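Putative ring-cleaving dioxygenase mhqO (Bacillus subtilis subsp. subtilis, PDB 3OAJ) is a putative iron(II)-dependent extradiol dioxygenase that may cleave the rings of aromatic compounds and so contribute to their degradation. Local coordinates at residues 96-99 with 100-103; 168-172 with 173-177; 287-291 with 292-296. One frame throughout, in Å; residues are numbered along the deposited sequence.

Contact 1: residues 96-99 with 100-103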
ATOM      1  N   GLU A  96       2.512   3.645 -20.321  1.00 10.56           N
ATOM      2  CA  GLU A  96       2.358   2.555 -21.273  1.00 11.01           C
ATOM      3  C   GLU A  96       3.661   2.318 -22.031  1.00 11.00           C
ATOM      4  O   GLU A  96       4.124   1.169 -22.119  1.00 11.75           O
ATOM      5  CB  GLU A  96       1.188   2.819 -22.218  1.00 11.78           C
ATOM      6  CG  GLU A  96      -0.154   2.674 -21.516  1.00 15.65           C
ATOM      7  CD  GLU A  96      -1.345   3.167 -22.311  1.00 14.14           C
ATOM      8  OE1 GLU A  96      -1.188   3.997 -23.226  1.00 17.02           O
ATOM      9  OE2 GLU A  96      -2.465   2.745 -21.971  1.00 17.22           O
ATOM     10  N   LYS A  97       4.261   3.394 -22.551  1.00 10.79           N
ATOM     11  CA  LYS A  97       5.525   3.258 -23.307  1.00 11.34           C
ATOM     12  C   LYS A  97       6.667   2.781 -22.390  1.00 11.79           C
ATOM     13  O   LYS A  97       7.522   1.988 -22.805  1.00 12.43           O
ATOM     14  CB  LYS A  97       5.913   4.550 -24.049  1.00 12.32           C
ATOM     15  CG  LYS A  97       4.939   4.995 -25.130  1.00 15.58           C
ATOM     16  CD  LYS A  97       4.778   4.014 -26.258  1.00 15.42           C
ATOM     17  CE  LYS A  97       3.957   4.653 -27.380  1.00 15.79           C
ATOM     18  NZ  LYS A  97       4.112   3.910 -28.648  1.00 16.56           N
ATOM     19  N   ARG A  98       6.665   3.243 -21.143  1.00 11.43           N
ATOM     20  CA  ARG A  98       7.673   2.824 -20.178  1.00 11.79           C
ATOM     21  C   ARG A  98       7.538   1.340 -19.834  1.00 12.00           C
ATOM     22  O   ARG A  98       8.537   0.616 -19.806  1.00 12.44           O
ATOM     23  CB  ARG A  98       7.625   3.706 -18.935  1.00 11.80           C
ATOM     24  CG  ARG A  98       8.667   3.358 -17.874  1.00 11.90           C
ATOM     25  CD  ARG A  98       8.710   4.441 -16.777  1.00 12.18           C
ATOM     26  NE  ARG A  98       9.815   4.225 -15.850  1.00 12.54           N
ATOM     27  CZ  ARG A  98      11.070   4.601 -16.072  1.00 12.07           C
ATOM     28  NH1 ARG A  98      11.397   5.229 -17.209  1.00 12.67           N
ATOM     29  NH2 ARG A  98      11.999   4.346 -15.151  1.00 12.96           N
ATOM     30  N   LEU A  99       6.316   0.876 -19.561  1.00 11.86           N
ATOM     31  CA  LEU A  99       6.110  -0.567 -19.341  1.00 12.28           C
ATOM     32  C   LEU A  99       6.563  -1.421 -20.527  1.00 13.15           C
ATOM     33  O   LEU A  99       7.166  -2.496 -20.337  1.00 13.68           O
ATOM     34  CB  LEU A  99       4.657  -0.868 -18.963  1.00 12.80           C
ATOM     35  CG  LEU A  99       4.187  -0.336 -17.605  1.00 11.82           C
ATOM     36  CD1 LEU A  99       2.704  -0.574 -17.458  1.00 13.66           C
ATOM     37  CD2 LEU A  99       4.970  -0.922 -16.406  1.00 13.81           C
ATOM     38  N   GLU A 100       6.245  -0.968 -21.723  1.00 13.87           N
ATOM     39  CA  GLU A 100       6.733  -1.624 -22.941  0.50 14.49           C
ATOM     40  C   GLU A 100       8.255  -1.714 -23.028  1.00 14.68           C
ATOM     41  O   GLU A 100       8.748  -2.750 -23.351  1.00 14.77           O
ATOM     42  CB  GLU A 100       6.137  -0.975 -24.205  0.50 15.19           C
ATOM     43  CG  GLU A 100       6.643  -1.555 -25.454  0.50 17.62           C
ATOM     44  CD  GLU A 100       6.220  -0.828 -26.715  0.50 16.78           C
ATOM     45  OE1 GLU A 100       6.726   0.282 -27.014  0.50 17.81           O
ATOM     46  OE2 GLU A 100       5.458  -1.474 -27.451  0.50 18.47           O
ATOM     47  N   LYS A 101       8.922  -0.616 -22.725  1.00 15.00           N
ATOM     48  CA  LYS A 101      10.391  -0.530 -22.723  1.00 15.92           C
ATOM     49  C   LYS A 101      10.984  -1.566 -21.763  1.00 15.55           C
ATOM     50  O   LYS A 101      12.041  -2.155 -22.043  1.00 16.43           O
ATOM     51  CB  LYS A 101      10.808   0.897 -22.317  1.00 17.89           C
ATOM     52  CG  LYS A 101      12.298   1.187 -22.160  1.00 24.88           C
ATOM     53  CD  LYS A 101      12.458   2.577 -21.546  1.00 21.48           C
ATOM     54  CE  LYS A 101      13.887   2.887 -21.126  1.00 26.23           C
ATOM     55  NZ  LYS A 101      13.982   4.343 -20.777  1.00 23.25           N
ATOM     56  N   PHE A 102      10.298  -1.785 -20.639  1.00 15.03           N
ATOM     57  CA  PHE A 102      10.752  -2.750 -19.645  1.00 14.84           C
ATOM     58  C   PHE A 102      10.181  -4.154 -19.816  1.00 14.70           C
ATOM     59  O   PHE A 102      10.346  -4.989 -18.923  1.00 15.54           O
ATOM     60  CB  PHE A 102      10.523  -2.216 -18.229  1.00 15.46           C
ATOM     61  CG  PHE A 102      11.467  -1.107 -17.856  1.00 16.46           C
ATOM     62  CD1 PHE A 102      12.824  -1.370 -17.628  1.00 15.88           C
ATOM     63  CD2 PHE A 102      11.014   0.202 -17.747  1.00 15.73           C
ATOM     64  CE1 PHE A 102      13.701  -0.350 -17.291  1.00 17.01           C
ATOM     65  CE2 PHE A 102      11.895   1.249 -17.411  1.00 16.90           C
ATOM     66  CZ  PHE A 102      13.237   0.965 -17.178  1.00 16.19           C
ATOM     67  N   ASN A 103       9.513  -4.408 -20.949  1.00 14.63           N
ATOM     68  CA  ASN A 103       8.945  -5.730 -21.259  0.50 14.95           C
ATOM     69  C   ASN A 103       7.910  -6.210 -20.247  1.00 14.90           C
ATOM     70  O   ASN A 103       7.772  -7.414 -19.992  1.00 15.18           O
ATOM     71  CB  ASN A 103      10.047  -6.785 -21.418  0.50 15.54           C
ATOM     72  CG  ASN A 103      11.036  -6.431 -22.495  0.50 15.70           C
ATOM     73  OD1 ASN A 103      10.665  -6.191 -23.647  0.50 15.52           O
ATOM     74  ND2 ASN A 103      12.314  -6.417 -22.136  0.50 15.85           N
TER
HETATM   75  O   HOH W   1       8.354   1.886 -25.475  1.00 20.35           O
HETATM   76  O   HOH W   2      14.014   5.165 -18.222  1.00 30.75           O
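Arg98 and Phe102 meet across the last turn of a helix, where i-to-i+4 bonds run from Glu100 N to Glu96 O, Lys101 N to Lys97 O and Phe102 N to Arg98 O (3.1 Å), the N-H...O angle ending at 147°. The helix then ends in a Schellman motif: Asn103, at positive phi, is the C-prime residue, its N bonded to Glu100 O (3.0 Å), while Val104 N reaches back to Leu99 O.

The Arg98 and Phe102 side chains run side by side in the same direction. With CG anti to the backbone N (chi1 -179°) and the chain straight as far as NE, Arg98 brings its guanidinium under Phe102 CE2, which stands 3.7 Å from Arg98 CZ, over the centre of one face. The planes are 71° apart, so the ring presents its rim to the guanidinium instead of stacking flat; Arg98 CG lies at the ring's edge. NE and NH2 are held by the carbonyls of Val29 and Gly28, and a water accepts from both Arg98 NH1 (2.8 Å) and Lys101 NZ (2.7 Å). That bridge probably eases the closeness of two cations, as does Glu144, salt-bridged to Lys101. A second water donates to Lys97 O and Glu100 OE1.

Leu99 turns from this polar side to Val117 and Phe119, setting helix 92-101 against strand 114-120.

Contact 2: residues 168-172 with 173-177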
ATOM      1  N   ALA A 168     -19.042  -3.767   2.645  1.00 12.38           N
ATOM      2  CA  ALA A 168     -19.662  -2.512   2.203  1.00 12.36           C
ATOM      3  C   ALA A 168     -20.231  -1.731   3.378  1.00 12.85           C
ATOM      4  O   ALA A 168     -20.060  -0.513   3.464  1.00 13.19           O
ATOM      5  CB  ALA A 168     -20.763  -2.775   1.163  1.00 12.36           C
ATOM      6  N   ASP A 169     -20.915  -2.446   4.265  1.00 13.51           N
ATOM      7  CA  ASP A 169     -21.546  -1.859   5.441  1.00 14.39           C
ATOM      8  C   ASP A 169     -20.455  -1.208   6.309  1.00 13.24           C
ATOM      9  O   ASP A 169     -20.581  -0.058   6.741  1.00 12.99           O
ATOM     10  CB  ASP A 169     -22.293  -2.972   6.192  1.00 17.01           C
ATOM     11  CG  ASP A 169     -23.159  -2.465   7.336  1.00 21.18           C
ATOM     12  OD1 ASP A 169     -23.610  -1.305   7.321  1.00 19.59           O
ATOM     13  OD2 ASP A 169     -23.416  -3.274   8.255  1.00 20.81           O
ATOM     14  N   LEU A 170     -19.351  -1.925   6.510  1.00 11.74           N
ATOM     15  CA  LEU A 170     -18.199  -1.381   7.230  1.00 11.99           C
ATOM     16  C   LEU A 170     -17.631  -0.107   6.581  1.00 11.44           C
ATOM     17  O   LEU A 170     -17.431   0.911   7.245  1.00 11.86           O
ATOM     18  CB  LEU A 170     -17.114  -2.452   7.345  1.00 12.09           C
ATOM     19  CG  LEU A 170     -15.747  -2.036   7.872  1.00 10.78           C
ATOM     20  CD1 LEU A 170     -15.797  -1.470   9.309  1.00 11.80           C
ATOM     21  CD2 LEU A 170     -14.807  -3.225   7.815  1.00 12.37           C
ATOM     22  N   LEU A 171     -17.357  -0.162   5.279  1.00 11.15           N
ATOM     23  CA  LEU A 171     -16.785   0.987   4.589  1.00 11.79           C
ATOM     24  C   LEU A 171     -17.692   2.206   4.659  1.00 12.13           C
ATOM     25  O   LEU A 171     -17.227   3.322   4.958  1.00 11.69           O
ATOM     26  CB  LEU A 171     -16.508   0.616   3.136  1.00 12.05           C
ATOM     27  CG  LEU A 171     -15.337  -0.344   2.919  1.00 11.49           C
ATOM     28  CD1 LEU A 171     -15.322  -0.841   1.483  1.00 12.26           C
ATOM     29  CD2 LEU A 171     -13.998   0.314   3.309  1.00 12.27           C
ATOM     30  N   GLU A 172     -18.976   2.014   4.362  1.00 12.37           N
ATOM     31  CA  GLU A 172     -19.897   3.150   4.254  1.00 13.16           C
ATOM     32  C   GLU A 172     -20.359   3.646   5.620  1.00 13.74           C
ATOM     33  O   GLU A 172     -20.289   4.841   5.919  1.00 14.61           O
ATOM     34  CB  GLU A 172     -21.111   2.781   3.403  1.00 13.14           C
ATOM     35  CG  GLU A 172     -21.992   3.991   3.088  1.00 14.65           C
ATOM     36  CD  GLU A 172     -23.131   3.673   2.140  1.00 14.11           C
ATOM     37  OE1 GLU A 172     -23.134   2.574   1.542  1.00 16.00           O
ATOM     38  OE2 GLU A 172     -24.020   4.538   1.976  1.00 15.77           O
ATOM     39  N   ASN A 173     -20.815   2.722   6.452  1.00 13.93           N
ATOM     40  CA  ASN A 173     -21.594   3.090   7.630  1.00 14.14           C
ATOM     41  C   ASN A 173     -20.799   3.167   8.925  1.00 14.69           C
ATOM     42  O   ASN A 173     -21.228   3.820   9.869  1.00 15.26           O
ATOM     43  CB  ASN A 173     -22.826   2.187   7.741  1.00 14.99           C
ATOM     44  CG  ASN A 173     -23.652   2.203   6.468  1.00 14.05           C
ATOM     45  OD1 ASN A 173     -23.947   3.278   5.925  1.00 15.74           O
ATOM     46  ND2 ASN A 173     -24.012   1.025   5.973  1.00 16.38           N
ATOM     47  N   ILE A 174     -19.631   2.524   8.952  1.00 15.16           N
ATOM     48  CA  ILE A 174     -18.727   2.618  10.096  1.00 15.60           C
ATOM     49  C   ILE A 174     -17.532   3.505   9.782  1.00 15.01           C
ATOM     50  O   ILE A 174     -17.121   4.329  10.600  1.00 14.89           O
ATOM     51  CB  ILE A 174     -18.257   1.221  10.575  1.00 17.04           C
ATOM     52  CG1 ILE A 174     -19.434   0.481  11.216  1.00 20.60           C
ATOM     53  CG2 ILE A 174     -17.055   1.334  11.541  1.00 19.34           C
ATOM     54  CD1 ILE A 174     -19.045  -0.710  12.043  1.00 20.27           C
ATOM     55  N   MET A 175     -16.959   3.327   8.595  1.00 14.32           N
ATOM     56  CA  MET A 175     -15.731   4.025   8.261  1.00 14.20           C
ATOM     57  C   MET A 175     -15.948   5.348   7.543  1.00 13.95           C
ATOM     58  O   MET A 175     -14.990   6.074   7.286  1.00 14.14           O
ATOM     59  CB  MET A 175     -14.793   3.109   7.477  1.00 14.74           C
ATOM     60  CG  MET A 175     -14.234   2.002   8.343  1.00 16.89           C
ATOM     61  SD  MET A 175     -13.319   0.773   7.401  1.00 15.22           S
ATOM     62  CE  MET A 175     -11.879   1.705   6.864  1.00 17.56           C
ATOM     63  N   GLY A 176     -17.204   5.647   7.209  1.00 13.46           N
ATOM     64  CA  GLY A 176     -17.554   6.965   6.685  1.00 13.79           C
ATOM     65  C   GLY A 176     -17.216   7.258   5.233  1.00 14.09           C
ATOM     66  O   GLY A 176     -17.240   8.422   4.815  1.00 15.43           O
ATOM     67  N   LEU A 177     -16.917   6.230   4.448  1.00 13.36           N
ATOM     68  CA  LEU A 177     -16.723   6.440   3.012  1.00 12.45           C
ATOM     69  C   LEU A 177     -18.071   6.683   2.331  1.00 12.49           C
ATOM     70  O   LEU A 177     -19.097   6.145   2.741  1.00 13.17           O
ATOM     71  CB  LEU A 177     -15.979   5.271   2.343  1.00 12.33           C
ATOM     72  CG  LEU A 177     -14.479   5.149   2.633  1.00 12.27           C
ATOM     73  CD1 LEU A 177     -14.177   4.501   3.975  1.00 12.85           C
ATOM     74  CD2 LEU A 177     -13.783   4.374   1.522  1.00 13.12           C
TER
HETATM   75  O   HOH W   3     -26.067   3.120   4.126  1.00 18.05           O
HETATM   76  O   HOH W   4     -20.922   7.397   4.524  1.00 22.54           O
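Asp169 and Asn173 join one helical turn through their side chains: Asn173 ND2 donates to Asp169 OD1 at 2.7 Å, almost straight (169°), on the anti lone pair of the carboxylate oxygen. Asp169 CG, anti to the backbone N (chi1 -172°), brings OD1 to Asn173 ND2. The acceptor lies in the amide plane of Asn173, while amide and carboxylate planes stand 66° apart. Asn173 N also bonds to Asp169 O.

Toward the protein interior, Leu170 CD1 touches Ile174 CG2 at 3.8 Å, and Leu170 CG lies 3.7 Å from Met175 SD. Leu171 CD2 is in looser contact with the same sulfur and with Leu177 CD1.

The backbone sets these positions. Leu170 O accepts twice: from Met175 N at 2.8 Å, nearly along the C=O axis, and from Ile174 N at 3.2 Å, above the carbonyl plane. The i-to-i+5 bond marks a wider, pi-type turn, and Leu177 N to Leu171 O (3.0 Å) follows, beyond Gly176 at positive phi. A water donates to both Glu172 O and Leu177 O. Farther out, Tyr189 OH holds Glu172 OE1; Ile174 and Met175 touch helix 226-238, and Leu171 and Leu177 touch Tyr189 of strand 186-190. The Met175 side chain is about 9 Å from that of the zinc ligand Glu266.

Strand 153-160, helix 164-174 and strands 178-183, 186-190 and 198-202 form a beta-alpha-beta-beta-beta unit of the vicinal-oxygen-chelate (VOC) fold.

Contact 3: residues 287-291 with 292-296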
ATOM      1  N   LEU A 287      20.037   1.261   7.075  1.00 14.86           N
ATOM      2  CA  LEU A 287      19.201   0.284   7.761  1.00 14.62           C
ATOM      3  C   LEU A 287      18.854   0.782   9.165  1.00 13.94           C
ATOM      4  O   LEU A 287      19.717   0.856  10.053  1.00 13.80           O
ATOM      5  CB  LEU A 287      19.877  -1.092   7.834  1.00 15.48           C
ATOM      6  CG  LEU A 287      19.030  -2.177   8.520  1.00 16.43           C
ATOM      7  CD1 LEU A 287      17.845  -2.651   7.659  1.00 15.51           C
ATOM      8  CD2 LEU A 287      19.887  -3.351   8.990  1.00 15.95           C
ATOM      9  N   MET A 288      17.588   1.137   9.352  1.00 13.35           N
ATOM     10  CA  MET A 288      17.104   1.576  10.652  1.00 13.84           C
ATOM     11  C   MET A 288      16.525   0.386  11.398  1.00 13.28           C
ATOM     12  O   MET A 288      15.874  -0.471  10.796  1.00 13.52           O
ATOM     13  CB  MET A 288      16.054   2.678  10.490  1.00 15.28           C
ATOM     14  CG  MET A 288      16.496   3.829   9.587  1.00 17.38           C
ATOM     15  SD  MET A 288      18.137   4.498   9.987  1.00 19.02           S
ATOM     16  CE  MET A 288      17.770   5.213  11.581  1.00 18.32           C
ATOM     17  N   LEU A 289      16.770   0.319  12.703  1.00 12.90           N
ATOM     18  CA  LEU A 289      16.284  -0.819  13.500  1.00 13.75           C
ATOM     19  C   LEU A 289      15.378  -0.408  14.641  1.00 14.73           C
ATOM     20  O   LEU A 289      15.648   0.610  15.279  1.00 15.29           O
ATOM     21  CB  LEU A 289      17.465  -1.602  14.076  1.00 13.67           C
ATOM     22  CG  LEU A 289      18.362  -2.354  13.095  1.00 13.99           C
ATOM     23  CD1 LEU A 289      19.518  -3.018  13.829  1.00 14.32           C
ATOM     24  CD2 LEU A 289      17.596  -3.393  12.271  1.00 14.19           C
ATOM     25  N   PRO A 290      14.305  -1.195  14.902  1.00 15.07           N
ATOM     26  CA  PRO A 290      13.596  -1.028  16.169  1.00 15.46           C
ATOM     27  C   PRO A 290      14.656  -1.117  17.275  1.00 15.75           C
ATOM     28  O   PRO A 290      15.511  -2.009  17.236  1.00 15.92           O
ATOM     29  CB  PRO A 290      12.627  -2.212  16.187  1.00 15.62           C
ATOM     30  CG  PRO A 290      12.379  -2.542  14.734  1.00 16.10           C
ATOM     31  CD  PRO A 290      13.692  -2.237  14.052  1.00 15.46           C
ATOM     32  N   VAL A 291      14.648  -0.155  18.204  1.00 15.56           N
ATOM     33  CA  VAL A 291      15.711  -0.011  19.212  1.00 14.88           C
ATOM     34  C   VAL A 291      15.976  -1.310  19.982  1.00 13.71           C
ATOM     35  O   VAL A 291      17.115  -1.581  20.364  1.00 12.77           O
ATOM     36  CB  VAL A 291      15.456   1.198  20.175  1.00 15.39           C
ATOM     37  CG1 VAL A 291      14.178   1.015  21.009  1.00 15.30           C
ATOM     38  CG2 VAL A 291      16.647   1.456  21.074  1.00 15.68           C
ATOM     39  N   GLN A 292      14.927  -2.106  20.176  1.00 13.48           N
ATOM     40  CA  GLN A 292      15.032  -3.420  20.813  1.00 14.48           C
ATOM     41  C   GLN A 292      16.034  -4.348  20.108  1.00 15.82           C
ATOM     42  O   GLN A 292      16.604  -5.234  20.744  1.00 16.49           O
ATOM     43  CB  GLN A 292      13.648  -4.084  20.967  1.00 15.32           C
ATOM     44  CG  GLN A 292      12.744  -4.141  19.687  1.00 20.40           C
ATOM     45  CD  GLN A 292      11.924  -2.870  19.446  1.00 15.84           C
ATOM     46  OE1 GLN A 292      12.416  -1.763  19.603  1.00 20.79           O
ATOM     47  NE2 GLN A 292      10.653  -3.036  19.067  1.00 21.48           N
ATOM     48  N   TYR A 293      16.272  -4.117  18.815  1.00 17.38           N
ATOM     49  CA  TYR A 293      17.202  -4.956  18.039  1.00 19.00           C
ATOM     50  C   TYR A 293      18.601  -4.362  17.854  1.00 19.08           C
ATOM     51  O   TYR A 293      19.502  -5.025  17.335  1.00 19.12           O
ATOM     52  CB  TYR A 293      16.588  -5.317  16.679  1.00 21.28           C
ATOM     53  CG  TYR A 293      15.254  -6.010  16.801  1.00 26.83           C
ATOM     54  CD1 TYR A 293      15.128  -7.188  17.537  1.00 23.45           C
ATOM     55  CD2 TYR A 293      14.118  -5.489  16.185  1.00 23.43           C
ATOM     56  CE1 TYR A 293      13.897  -7.822  17.667  1.00 27.73           C
ATOM     57  CE2 TYR A 293      12.884  -6.117  16.307  1.00 27.73           C
ATOM     58  CZ  TYR A 293      12.781  -7.284  17.044  1.00 24.47           C
ATOM     59  OH  TYR A 293      11.567  -7.918  17.162  1.00 28.64           O
ATOM     60  N   GLU A 294      18.792  -3.121  18.288  1.00 19.68           N
ATOM     61  CA  GLU A 294      20.089  -2.452  18.175  1.00 20.53           C
ATOM     62  C   GLU A 294      21.250  -3.247  18.819  1.00 21.55           C
ATOM     63  O   GLU A 294      22.371  -3.199  18.308  1.00 21.52           O
ATOM     64  CB  GLU A 294      19.995  -1.016  18.720  1.00 20.82           C
ATOM     65  CG  GLU A 294      21.078  -0.051  18.258  1.00 22.80           C
ATOM     66  CD  GLU A 294      21.123   0.164  16.746  1.00 21.14           C
ATOM     67  OE1 GLU A 294      22.243   0.138  16.201  1.00 23.21           O
ATOM     68  OE2 GLU A 294      20.064   0.379  16.101  1.00 22.72           O
ATOM     69  N   PRO A 295      20.988  -3.991  19.926  1.00 22.76           N
ATOM     70  CA  PRO A 295      22.018  -4.898  20.460  1.00 23.81           C
ATOM     71  C   PRO A 295      22.272  -6.157  19.613  1.00 25.40           C
ATOM     72  O   PRO A 295      23.167  -6.941  19.937  1.00 25.83           O
ATOM     73  CB  PRO A 295      21.459  -5.299  21.833  1.00 23.41           C
ATOM     74  CG  PRO A 295      20.482  -4.226  22.178  1.00 23.18           C
ATOM     75  CD  PRO A 295      19.864  -3.855  20.873  1.00 22.71           C
ATOM     76  N   HIS A 296      21.502  -6.356  18.550  1.00 26.58           N
ATOM     77  CA  HIS A 296      21.751  -7.487  17.656  1.00 27.55           C
ATOM     78  C   HIS A 296      22.066  -7.032  16.226  1.00 27.16           C
ATOM     79  O   HIS A 296      21.948  -7.824  15.287  1.00 27.62           O
ATOM     80  CB  HIS A 296      20.565  -8.467  17.673  1.00 29.19           C
ATOM     81  CG  HIS A 296      20.164  -8.919  19.046  1.00 30.71           C
ATOM     82  ND1 HIS A 296      21.038  -9.545  19.910  1.00 30.35           N
ATOM     83  CD2 HIS A 296      18.980  -8.844  19.698  1.00 30.38           C
ATOM     84  CE1 HIS A 296      20.410  -9.830  21.038  1.00 30.85           C
ATOM     85  NE2 HIS A 296      19.158  -9.418  20.935  1.00 30.77           N
TER
HETATM   86  O   HOH W   5      17.697   1.713  16.716  1.00 26.25           O
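Pro290 and Tyr293 meet at the start of a short 3-10 turn that leads from an irregular segment toward helix 297-303. Two backbone hydrogen bonds with i-to-i+3 spacing define the motif. Tyr293 N donates to Pro290 O at 2.7 Å, and Glu294 N donates to Val291 O at 3.1 Å. Neither donor approaches on a lone pair: the first sits 37° out of the carbonyl plane and the second 66°, so the acceptors are addressed from above. His296 N continues the spacing by bonding to Tyr293 O, and His296 takes the N-cap position of the following helix.

Among the apolar contacts, the pyrrolidine ring of Pro290 crosses the tyrosine ring at a slant. Its CB is 3.6 Å from Tyr293 CD2, with CG nearly as close, and its CD lies at the ring's edge. Gln292 folds back over the same two residues. Its CG, held between the backbone N and the carbonyl carbon (chi1 50°), sits over the centre of one face of the Tyr293 ring, and the bend at chi2 carries CD to 3.4 Å from Pro290 CB. Pro290 also touches Thr38 and Val39 of strand 33-39, while Leu289 rests on Ile300 of helix 297-303.

The polar ends are bonded to neighbours of the turn. Tyr293 OH is bonded to the carbonyl of Phe41, and Glu294 OE1 forms a salt bridge with Arg297 NE. One water donates to Leu289 O at 2.7 Å and to Glu294 OE2 at 2.8 Å, OE2 also being bonded to a residue adjoining the segments.

Overall arrangement
From the N terminus, the chain first reaches contact 1, at the C-terminal end of helix 92-101 in the first VOC region, then contact 2, at the end of helix 164-174 in the second, and finally contact 3, in the approach to helix 297-303. Each closes only a local turn; they follow in series, and none nests within or crosses another. Their centres lie 38 to 39 Å apart, and contacts 1 and 2 fall on opposite sides of the chain's centre. Contacts 1 and 2 fix helices against opposite wings of the sheet that contains strands 114-120 and 186-190, whereas contact 3 ties the C-terminal part to edge strand 33-39 of the other sheet.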